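Local coordinates for protein alpha-ketoglutarate-dependent 2,4-dichlorophenoxyacetate dioxygenase (Bradyrhizobium diazoefficiens, PDB 5BKE) that probably acts as a metal- and 2-oxoglutarate-dependent dioxygenase that degrades aryloxyalkanoate herbicides, at residues Ala36-Ala41 / Asp258-Met263; Ile162-Cys167 / Leu195-Arg200; Leu210-His215 / Asp233-Ala238. All coordinates share one frame; numbering follows the deposited sequence.

Contact 1 encloses the other two along the chain: contacts 2 and 3 lie in series between its first and second segments. The centres of contacts 2 and 3 are about 12 Å apart, and contact 1 lies about 18 Å from contact 2 and 16 Å from contact 3. Contact 1 joins helix 27-40 to the turn leading into strand 262-266, which carries the manganese ligand His264. Contact 2 pairs two strands of the four-stranded sheet. Contact 3 packs the loop after strand 208-210 on helix 224-238, which also covers Leu198 of contact 2. Met263 reaches from contact 1 to Leu212 of contact 3. The three contacts thus form connected packing beside the metal site.

Contact 1 (Ala36-Ala41 / Asp258-Met263); sequences AMDKYA and DNRQTM
Ala41 meets Asp258 through the backbone and Thr262 through its methyl group. Asp258 N donates to Ala41 O at 2.7 Å in a nearly straight bond (164°). Ala41 has left helix 27-40 with a positive phi. Ala41 CB lies 3.8 Å from Thr262 CG2. Met37 CE also comes within 3.6 Å of Asp258 N.

Gln261 reaches back to the helix end. Its chain is extended beyond CG (chi2 -176°), which carries the amide to the carbonyls of the last helical turn. Gln261 NE2 makes a firm bond to Asp258 OD2 at 2.8 Å. It makes weaker ones to the carbonyls of Met37 and Asp38, the first at 3.3 Å from Met37 O. One amide nitrogen thus has three acceptors, two of them weakly bound. Gln261 OE1 is held weakly by Arg148 and His205.

Strand 254-258 belongs to the large mixed sheet, next to strand 42-45, which starts right after Ala41. The turn at 258-263 carries the chain across to the smaller sheet, as in the double-stranded beta-helix of the TfdA family. Strand 262-266 there supplies the manganese ligand His264.

Asp258 ties this turn together. Asp258 OD1 accepts from Arg260 N at 3.0 Å, an Asx turn, and from Arg260 NE in a salt bridge. Asp258 O takes Thr262 OG1 at 2.6 Å and Gln261 N from opposite faces. His202 also bonds to Asp258 OD2.

Asp38 joins this charge network from the helix. Asp38 OD1 is 3.9 Å from Arg260 NH2, a long salt bridge, and the carboxylate and guanidinium planes are 40° apart. Two waters bridge these groups, each donating to Asp38 OD1 and accepting from Arg260 NH2. One also donates to Asp258 OD2 and probably eases the repulsion between the two carboxylates.

Contact 2 (Ile162-Cys167 / Leu195-Arg200); sequences IEDLVC and LQRLVR
Leu198 packs between Ile162 and Cys167 on the tight side of the contact. With CG anti to the backbone N (chi1 -176°), the side chain points at segment 162-167, and its two methyls part there. Leu198 CD1 touches Cys167 SG at 3.8 Å, and Leu198 CD2 reaches Ile162 CB at 3.8 Å. Leu165 runs alongside Leu198 in the same direction. Ile162 lies roughly perpendicular to Val199, with Ile162 CD1 3.7 Å from Val199 CG2. Leu230, Leu231 and Leu234 of helix 224-238 cover Leu165, Cys167 and Leu198 from outside the two segments.

The backbones pair as antiparallel strands. Cys167 and Gln196 form a hydrogen-bonded pair, with Cys167 N to Gln196 O at 2.8 Å. Val166 and Arg197 form the non-hydrogen-bonded pair beside it. Leu198 N then bonds to Leu165 O at 3.0 Å, where the strand is interrupted.

The other side is looser and watery. Arg197, bent at chi2 (-76°) and chi3 (-60°), curls back and Arg197 NH2 gives Glu163 O a bond of 2.9 Å at the guanidinium edge. The salt bridge from Arg197 NH2 to Glu163 OE2 is long, at 3.6 Å, and Lys208 holds the other carboxylate oxygen. One water gathers Glu163 O, Leu165 O, Arg197 NE and Val199 N. Another links Glu163 and Asp164 and reaches Arg197 weakly. Val166 and the exposed Leu195 meet farther along.

This pairing of strands 166-169 and 194-201 forms the middle of a four-stranded antiparallel sheet with helix 224-238 packed on one face.

Contact 3 (Leu210-His215 / Asp233-Ala238); sequences LYLSSH and DLNEHA
Leu212 and Asn235 bring the irregular chain after strand 208-210 against helix 224-238, with the CA of Leu212 6.9 Å from the CA of Asn235. An inverse gamma turn centred on Tyr211 separates Leu210 from Leu212, and both aim their side chains at the helix.

Leu212 does most of the packing. Its CG is anti to the carbonyl carbon (chi1 -59°) and the chain is extended beyond it (chi2 178°), which carries CD1 to Ala238. Leu212 CD1 sits 3.7 Å from Ala238 CB and 3.6 Å from Leu234 O. Leu212 CD2 lies 4.1 Å from Leu234 CB. Asn235 runs antiparallel to Leu212, with Asn235 OD1 near Leu212 CB and Asn235 ND2 near Leu212 CD2. Leu210 packs beside Leu212: Leu210 CD2 is 4.2 Å from Leu234 CD2. Leu210 CD1 lies at the edge of the His237 ring, 4.4 Å from His237 CD2.

No direct hydrogen bond crosses the contact. One water bridges it, accepting from Ser213 N at 2.9 Å and Asn235 ND2 at 3.0 Å. Asn235 ND2 also bonds back to Leu231 O, and Ala150 O takes His237 NE2.

On other sides of the helix, Asp233 and Glu236 form salt bridges to Arg267 and Arg265 of the second subunit. Segment 210-215 joins the helix to the metal-ligand region His115-Asp117 of this cupin-clan enzyme: Ser214 touches His115, and Ser213 OG bonds to Ser116 N.

Contact 1 (Ala36-Ala41 / Asp258-Met263)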
loop_
_atom_site.group_PDB
_atom_site.type_symbol
_atom_site.label_atom_id
_atom_site.label_comp_id
_atom_site.label_asym_id
_atom_site.label_seq_id
_atom_site.Cartn_x
_atom_site.Cartn_y
_atom_site.Cartn_z
ATOM N N ALA C 36 -27.831 18.684 -5.629
ATOM C CA ALA C 36 -26.884 19.156 -6.645
ATOM C C ALA C 36 -26.177 20.430 -6.184
ATOM O O ALA C 36 -24.993 20.625 -6.463
ATOM C CB ALA C 36 -27.587 19.379 -7.971
ATOM N N MET C 37 -26.910 21.289 -5.468
ATOM C CA MET C 37 -26.335 22.502 -4.888
ATOM C C MET C 37 -25.328 22.142 -3.804
ATOM O O MET C 37 -24.271 22.753 -3.730
ATOM C CB MET C 37 -27.426 23.443 -4.337
ATOM C CG MET C 37 -28.249 24.175 -5.402
ATOM S SD MET C 37 -27.305 25.334 -6.425
ATOM C CE MET C 37 -27.127 26.707 -5.296
ATOM N N ASP C 38 -25.659 21.151 -2.972
ATOM C CA ASP C 38 -24.717 20.636 -1.964
ATOM C C ASP C 38 -23.433 20.099 -2.623
ATOM O O ASP C 38 -22.325 20.472 -2.227
ATOM C CB ASP C 38 -25.367 19.549 -1.091
ATOM C CG ASP C 38 -26.566 20.055 -0.283
ATOM O OD1 ASP C 38 -26.608 21.246 0.106
ATOM O OD2 ASP C 38 -27.472 19.229 -0.029
ATOM N N LYS C 39 -23.601 19.246 -3.637
ATOM C CA LYS C 39 -22.479 18.646 -4.367
ATOM C C LYS C 39 -21.670 19.665 -5.206
ATOM O O LYS C 39 -20.484 19.887 -4.946
ATOM C CB LYS C 39 -22.987 17.479 -5.223
ATOM C CG LYS C 39 -21.890 16.699 -5.951
ATOM C CD LYS C 39 -22.459 15.470 -6.644
ATOM C CE LYS C 39 -21.372 14.730 -7.418
ATOM N NZ LYS C 39 -21.874 13.380 -7.814
ATOM N N TYR C 40 -22.326 20.302 -6.182
ATOM C CA TYR C 40 -21.665 21.130 -7.199
ATOM C C TYR C 40 -21.395 22.582 -6.792
ATOM O O TYR C 40 -20.525 23.238 -7.374
ATOM C CB TYR C 40 -22.443 21.069 -8.515
ATOM C CG TYR C 40 -22.528 19.669 -9.100
ATOM C CD1 TYR C 40 -21.457 19.138 -9.846
ATOM C CD2 TYR C 40 -23.663 18.871 -8.903
ATOM C CE1 TYR C 40 -21.517 17.854 -10.387
ATOM C CE2 TYR C 40 -23.738 17.588 -9.442
ATOM C CZ TYR C 40 -22.659 17.084 -10.181
ATOM O OH TYR C 40 -22.715 15.823 -10.724
ATOM N N ALA C 41 -22.132 23.079 -5.794
ATOM C CA ALA C 41 -22.005 24.465 -5.279
ATOM C C ALA C 41 -22.528 25.579 -6.203
ATOM O O ALA C 41 -22.975 26.639 -5.717
ATOM C CB ALA C 41 -20.586 24.773 -4.784
ATOM N N ASP C 258 -24.202 28.441 -4.088
ATOM C CA ASP C 258 -24.226 28.319 -2.647
ATOM C C ASP C 258 -23.173 29.241 -2.059
ATOM O O ASP C 258 -21.962 29.033 -2.237
ATOM C CB ASP C 258 -24.022 26.867 -2.199
ATOM C CG ASP C 258 -24.227 26.679 -0.699
ATOM O OD1 ASP C 258 -24.536 27.661 0.022
ATOM O OD2 ASP C 258 -24.092 25.525 -0.234
ATOM N N ASN C 259 -23.647 30.272 -1.352
ATOM C CA ASN C 259 -22.751 31.267 -0.722
ATOM C C ASN C 259 -21.908 30.659 0.399
ATOM O O ASN C 259 -20.836 31.172 0.721
ATOM C CB ASN C 259 -23.558 32.473 -0.211
ATOM C CG ASN C 259 -24.059 33.357 -1.350
ATOM O OD1 ASN C 259 -23.272 34.036 -2.037
ATOM N ND2 ASN C 259 -25.368 33.333 -1.573
ATOM N N ARG C 260 -22.396 29.549 0.959
ATOM C CA ARG C 260 -21.733 28.841 2.057
ATOM C C ARG C 260 -20.471 28.052 1.611
ATOM O O ARG C 260 -19.667 27.644 2.467
ATOM C CB ARG C 260 -22.727 27.915 2.784
ATOM C CG ARG C 260 -24.057 28.582 3.158
ATOM C CD ARG C 260 -25.088 27.591 3.676
ATOM N NE ARG C 260 -25.455 26.603 2.664
ATOM C CZ ARG C 260 -26.305 25.596 2.842
ATOM N NH1 ARG C 260 -26.926 25.420 4.007
ATOM N NH2 ARG C 260 -26.548 24.761 1.837
ATOM N N GLN C 261 -20.292 27.901 0.289
ATOM C CA GLN C 261 -19.215 27.093 -0.308
ATOM C C GLN C 261 -18.373 27.817 -1.357
ATOM O O GLN C 261 -17.447 27.208 -1.915
ATOM C CB GLN C 261 -19.797 25.828 -0.960
ATOM C CG GLN C 261 -20.577 24.934 -0.020
ATOM C CD GLN C 261 -21.046 23.672 -0.690
ATOM O OE1 GLN C 261 -20.344 22.665 -0.665
ATOM N NE2 GLN C 261 -22.240 23.712 -1.298
ATOM N N THR C 262 -18.697 29.084 -1.641
ATOM C CA THR C 262 -18.129 29.796 -2.788
ATOM C C THR C 262 -17.812 31.267 -2.541
ATOM O O THR C 262 -18.299 31.875 -1.585
ATOM C CB THR C 262 -19.078 29.791 -4.014
ATOM O OG1 THR C 262 -20.296 30.480 -3.683
ATOM C CG2 THR C 262 -19.382 28.378 -4.525
ATOM N N MET C 263 -16.971 31.816 -3.418
ATOM C CA MET C 263 -16.939 33.240 -3.714
ATOM C C MET C 263 -17.302 33.438 -5.174
ATOM O O MET C 263 -17.248 32.494 -5.978
ATOM C CB MET C 263 -15.561 33.841 -3.463
ATOM C CG MET C 263 -15.252 34.108 -2.005
ATOM S SD MET C 263 -13.930 35.294 -1.799
ATOM C CE MET C 263 -12.566 34.467 -2.641
HETATM O O HOH W 1 -28.522 22.676 1.512
HETATM O O HOH W 2 -25.910 23.651 -0.863
#

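Contact 2 (Ile162-Cys167 / Leu195-Arg200)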
loop_
_atom_site.group_PDB
_atom_site.type_symbol
_atom_site.label_atom_id
_atom_site.label_comp_id
_atom_site.label_asym_id
_atom_site.label_seq_id
_atom_site.Cartn_x
_atom_site.Cartn_y
_atom_site.Cartn_z
ATOM N N ILE C 162 -5.382 28.757 10.866
ATOM C CA ILE C 162 -6.640 29.445 10.550
ATOM C C ILE C 162 -7.907 28.893 11.233
ATOM O O ILE C 162 -8.930 29.575 11.276
ATOM C CB ILE C 162 -6.851 29.580 9.012
ATOM C CG1 ILE C 162 -7.063 28.206 8.350
ATOM C CG2 ILE C 162 -5.697 30.373 8.381
ATOM C CD1 ILE C 162 -7.485 28.266 6.898
ATOM N N GLU C 163 -7.819 27.679 11.788
ATOM C CA GLU C 163 -8.991 26.919 12.261
ATOM C C GLU C 163 -10.014 27.715 13.090
ATOM O O GLU C 163 -11.216 27.643 12.817
ATOM C CB GLU C 163 -8.549 25.623 12.981
ATOM C CG GLU C 163 -9.663 24.747 13.575
ATOM C CD GLU C 163 -10.621 24.144 12.545
ATOM O OE1 GLU C 163 -10.183 23.749 11.443
ATOM O OE2 GLU C 163 -11.837 24.045 12.845
ATOM N N ASP C 164 -9.537 28.476 14.073
ATOM C CA ASP C 164 -10.426 29.176 15.015
ATOM C C ASP C 164 -10.496 30.687 14.798
ATOM O O ASP C 164 -11.131 31.398 15.581
ATOM C CB ASP C 164 -10.042 28.854 16.467
ATOM C CG ASP C 164 -10.192 27.371 16.798
ATOM O OD1 ASP C 164 -11.330 26.862 16.788
ATOM O OD2 ASP C 164 -9.167 26.710 17.058
ATOM N N LEU C 165 -9.871 31.170 13.727
ATOM C CA LEU C 165 -9.871 32.600 13.420
ATOM C C LEU C 165 -11.256 33.152 13.039
ATOM O O LEU C 165 -12.075 32.465 12.410
ATOM C CB LEU C 165 -8.816 32.927 12.359
ATOM C CG LEU C 165 -7.341 32.678 12.721
ATOM C CD1 LEU C 165 -6.432 33.127 11.579
ATOM C CD2 LEU C 165 -6.930 33.342 14.033
ATOM N N VAL C 166 -11.512 34.385 13.466
ATOM C CA VAL C 166 -12.778 35.068 13.211
ATOM C C VAL C 166 -12.505 36.365 12.434
ATOM O O VAL C 166 -11.596 37.133 12.786
ATOM C CB VAL C 166 -13.560 35.330 14.535
ATOM C CG1 VAL C 166 -14.817 36.153 14.303
ATOM C CG2 VAL C 166 -13.955 34.015 15.205
ATOM N N CYS C 167 -13.299 36.592 11.383
ATOM C CA CYS C 167 -13.225 37.820 10.572
ATOM C C CYS C 167 -14.383 38.775 10.871
ATOM O O CYS C 167 -15.490 38.339 11.180
ATOM C CB CYS C 167 -13.225 37.482 9.077
ATOM S SG CYS C 167 -11.918 36.365 8.508
ATOM N N LEU C 195 -19.312 39.337 12.961
ATOM C CA LEU C 195 -18.294 38.295 13.099
ATOM C C LEU C 195 -18.684 37.069 12.292
ATOM O O LEU C 195 -19.859 36.700 12.253
ATOM C CB LEU C 195 -18.071 37.920 14.576
ATOM C CG LEU C 195 -17.614 39.003 15.579
ATOM C CD1 LEU C 195 -17.454 38.415 16.979
ATOM C CD2 LEU C 195 -16.339 39.721 15.152
ATOM N N GLN C 196 -17.698 36.474 11.618
ATOM C CA GLN C 196 -17.861 35.208 10.898
ATOM C C GLN C 196 -16.589 34.401 11.044
ATOM O O GLN C 196 -15.490 34.962 11.033
ATOM C CB GLN C 196 -18.139 35.406 9.391
ATOM C CG GLN C 196 -19.284 36.349 9.012
ATOM C CD GLN C 196 -20.678 35.726 9.081
ATOM O OE1 GLN C 196 -20.848 34.557 9.427
ATOM N NE2 GLN C 196 -21.682 36.515 8.736
ATOM N N ARG C 197 -16.744 33.087 11.169
ATOM C CA ARG C 197 -15.615 32.147 11.123
ATOM C C ARG C 197 -14.904 32.234 9.774
ATOM O O ARG C 197 -15.563 32.364 8.736
ATOM C CB ARG C 197 -16.102 30.712 11.320
ATOM C CG ARG C 197 -16.678 30.389 12.691
ATOM C CD ARG C 197 -15.604 30.210 13.758
ATOM N NE ARG C 197 -14.655 29.130 13.458
ATOM C CZ ARG C 197 -14.853 27.846 13.738
ATOM N NH1 ARG C 197 -15.977 27.457 14.318
ATOM N NH2 ARG C 197 -13.926 26.943 13.427
ATOM N N LEU C 198 -13.571 32.171 9.805
ATOM C CA LEU C 198 -12.760 32.059 8.597
ATOM C C LEU C 198 -12.907 30.675 7.977
ATOM O O LEU C 198 -12.848 30.523 6.757
ATOM C CB LEU C 198 -11.288 32.364 8.905
ATOM C CG LEU C 198 -10.240 32.402 7.779
ATOM C CD1 LEU C 198 -10.619 33.354 6.648
ATOM C CD2 LEU C 198 -8.856 32.757 8.326
ATOM N N VAL C 199 -13.097 29.669 8.826
ATOM C CA VAL C 199 -13.267 28.287 8.376
ATOM C C VAL C 199 -14.660 27.808 8.767
ATOM O O VAL C 199 -15.024 27.811 9.957
ATOM C CB VAL C 199 -12.180 27.353 8.953
ATOM C CG1 VAL C 199 -12.384 25.916 8.469
ATOM C CG2 VAL C 199 -10.791 27.849 8.570
ATOM N N ARG C 200 -15.438 27.409 7.763
ATOM C CA ARG C 200 -16.818 26.977 8.005
ATOM C C ARG C 200 -17.054 25.530 7.593
ATOM O O ARG C 200 -16.293 24.976 6.789
ATOM C CB ARG C 200 -17.829 27.955 7.385
ATOM C CG ARG C 200 -17.908 27.963 5.865
ATOM C CD ARG C 200 -18.708 29.159 5.350
ATOM N NE ARG C 200 -20.114 29.176 5.784
ATOM C CZ ARG C 200 -21.002 30.109 5.428
ATOM N NH1 ARG C 200 -20.643 31.102 4.621
ATOM N NH2 ARG C 200 -22.259 30.048 5.864
HETATM O O HOH W 3 -12.607 29.773 11.807
HETATM O O HOH W 4 -12.705 24.691 15.412
#

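Contact 3 (Leu210-His215 / Asp233-Ala238)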
loop_
_atom_site.group_PDB
_atom_site.type_symbol
_atom_site.label_atom_id
_atom_site.label_comp_id
_atom_site.label_asym_id
_atom_site.label_seq_id
_atom_site.Cartn_x
_atom_site.Cartn_y
_atom_site.Cartn_z
ATOM N N LEU C 210 -13.040 27.707 3.147
ATOM C CA LEU C 210 -12.574 29.048 3.466
ATOM C C LEU C 210 -13.721 30.035 3.286
ATOM O O LEU C 210 -14.311 30.122 2.215
ATOM C CB LEU C 210 -11.390 29.422 2.563
ATOM C CG LEU C 210 -10.054 28.690 2.788
ATOM C CD1 LEU C 210 -9.063 28.931 1.645
ATOM C CD2 LEU C 210 -9.438 29.115 4.112
ATOM N N TYR C 211 -14.045 30.767 4.346
ATOM C CA TYR C 211 -15.107 31.760 4.279
ATOM C C TYR C 211 -14.470 33.094 3.964
ATOM O O TYR C 211 -14.228 33.931 4.844
ATOM C CB TYR C 211 -15.942 31.804 5.567
ATOM C CG TYR C 211 -17.245 32.592 5.449
ATOM C CD1 TYR C 211 -17.640 33.191 4.234
ATOM C CD2 TYR C 211 -18.092 32.721 6.549
ATOM C CE1 TYR C 211 -18.824 33.903 4.132
ATOM C CE2 TYR C 211 -19.283 33.425 6.457
ATOM C CZ TYR C 211 -19.649 34.008 5.249
ATOM O OH TYR C 211 -20.845 34.684 5.170
ATOM N N LEU C 212 -14.183 33.261 2.682
ATOM C CA LEU C 212 -13.518 34.450 2.199
ATOM C C LEU C 212 -14.536 35.386 1.563
ATOM O O LEU C 212 -15.593 34.941 1.093
ATOM C CB LEU C 212 -12.407 34.068 1.218
ATOM C CG LEU C 212 -11.310 33.145 1.750
ATOM C CD1 LEU C 212 -10.317 32.834 0.638
ATOM C CD2 LEU C 212 -10.593 33.742 2.960
ATOM N N SER C 213 -14.210 36.680 1.570
ATOM C CA SER C 213 -15.117 37.737 1.107
ATOM C C SER C 213 -14.455 39.102 1.170
ATOM O O SER C 213 -13.710 39.406 2.120
ATOM C CB SER C 213 -16.412 37.756 1.941
ATOM O OG SER C 213 -17.398 38.583 1.345
ATOM N N SER C 214 -14.740 39.924 0.158
ATOM C CA SER C 214 -14.315 41.337 0.134
ATOM C C SER C 214 -14.782 42.132 1.372
ATOM O O SER C 214 -14.131 43.092 1.776
ATOM C CB SER C 214 -14.820 42.023 -1.133
ATOM O OG SER C 214 -16.240 42.023 -1.158
ATOM N N HIS C 215 -15.899 41.721 1.962
ATOM C CA HIS C 215 -16.442 42.378 3.161
ATOM C C HIS C 215 -15.579 42.176 4.420
ATOM O O HIS C 215 -15.607 43.005 5.322
ATOM C CB HIS C 215 -17.892 41.962 3.403
ATOM C CG HIS C 215 -18.764 42.065 2.187
ATOM N ND1 HIS C 215 -18.849 43.212 1.421
ATOM C CD2 HIS C 215 -19.602 41.169 1.612
ATOM C CE1 HIS C 215 -19.694 43.012 0.424
ATOM N NE2 HIS C 215 -20.166 41.782 0.518
ATOM N N ASP C 233 -3.382 36.548 1.134
ATOM C CA ASP C 233 -2.719 35.292 0.755
ATOM C C ASP C 233 -3.718 34.185 0.499
ATOM O O ASP C 233 -3.627 33.484 -0.514
ATOM C CB ASP C 233 -1.725 34.846 1.830
ATOM C CG ASP C 233 -0.408 35.593 1.763
ATOM O OD1 ASP C 233 -0.081 36.208 0.715
ATOM O OD2 ASP C 233 0.318 35.559 2.778
ATOM N N LEU C 234 -4.677 34.052 1.414
ATOM C CA LEU C 234 -5.745 33.053 1.296
ATOM C C LEU C 234 -6.610 33.308 0.084
ATOM O O LEU C 234 -6.983 32.362 -0.618
ATOM C CB LEU C 234 -6.600 32.994 2.566
ATOM C CG LEU C 234 -5.949 32.504 3.870
ATOM C CD1 LEU C 234 -6.827 32.887 5.059
ATOM C CD2 LEU C 234 -5.652 31.000 3.875
ATOM N N ASN C 235 -6.919 34.586 -0.160
ATOM C CA ASN C 235 -7.677 35.010 -1.344
ATOM C C ASN C 235 -6.941 34.722 -2.658
ATOM O O ASN C 235 -7.545 34.245 -3.618
ATOM C CB ASN C 235 -8.094 36.486 -1.229
ATOM C CG ASN C 235 -9.414 36.656 -0.487
ATOM O OD1 ASN C 235 -10.477 36.483 -1.068
ATOM N ND2 ASN C 235 -9.350 36.986 0.804
ATOM N N GLU C 236 -5.637 34.986 -2.688
ATOM C CA GLU C 236 -4.819 34.675 -3.857
ATOM C C GLU C 236 -4.784 33.160 -4.115
ATOM O O GLU C 236 -4.914 32.727 -5.259
ATOM C CB GLU C 236 -3.408 35.229 -3.691
ATOM C CG GLU C 236 -2.558 35.212 -4.966
ATOM C CD GLU C 236 -1.085 35.485 -4.693
ATOM O OE1 GLU C 236 -0.769 36.229 -3.732
ATOM O OE2 GLU C 236 -0.234 34.958 -5.442
ATOM N N HIS C 237 -4.628 32.382 -3.040
ATOM C CA HIS C 237 -4.621 30.916 -3.098
ATOM C C HIS C 237 -5.938 30.360 -3.645
ATOM O O HIS C 237 -5.939 29.477 -4.507
ATOM C CB HIS C 237 -4.326 30.324 -1.714
ATOM C CG HIS C 237 -4.605 28.856 -1.623
ATOM N ND1 HIS C 237 -3.736 27.904 -2.110
ATOM C CD2 HIS C 237 -5.676 28.180 -1.141
ATOM C CE1 HIS C 237 -4.253 26.702 -1.920
ATOM N NE2 HIS C 237 -5.431 26.841 -1.337
ATOM N N ALA C 238 -7.045 30.901 -3.147
ATOM C CA ALA C 238 -8.386 30.389 -3.421
ATOM C C ALA C 238 -8.944 30.786 -4.772
ATOM O O ALA C 238 -9.923 30.195 -5.223
ATOM C CB ALA C 238 -9.339 30.833 -2.320
HETATM O O HOH W 5 -11.606 37.389 2.717
#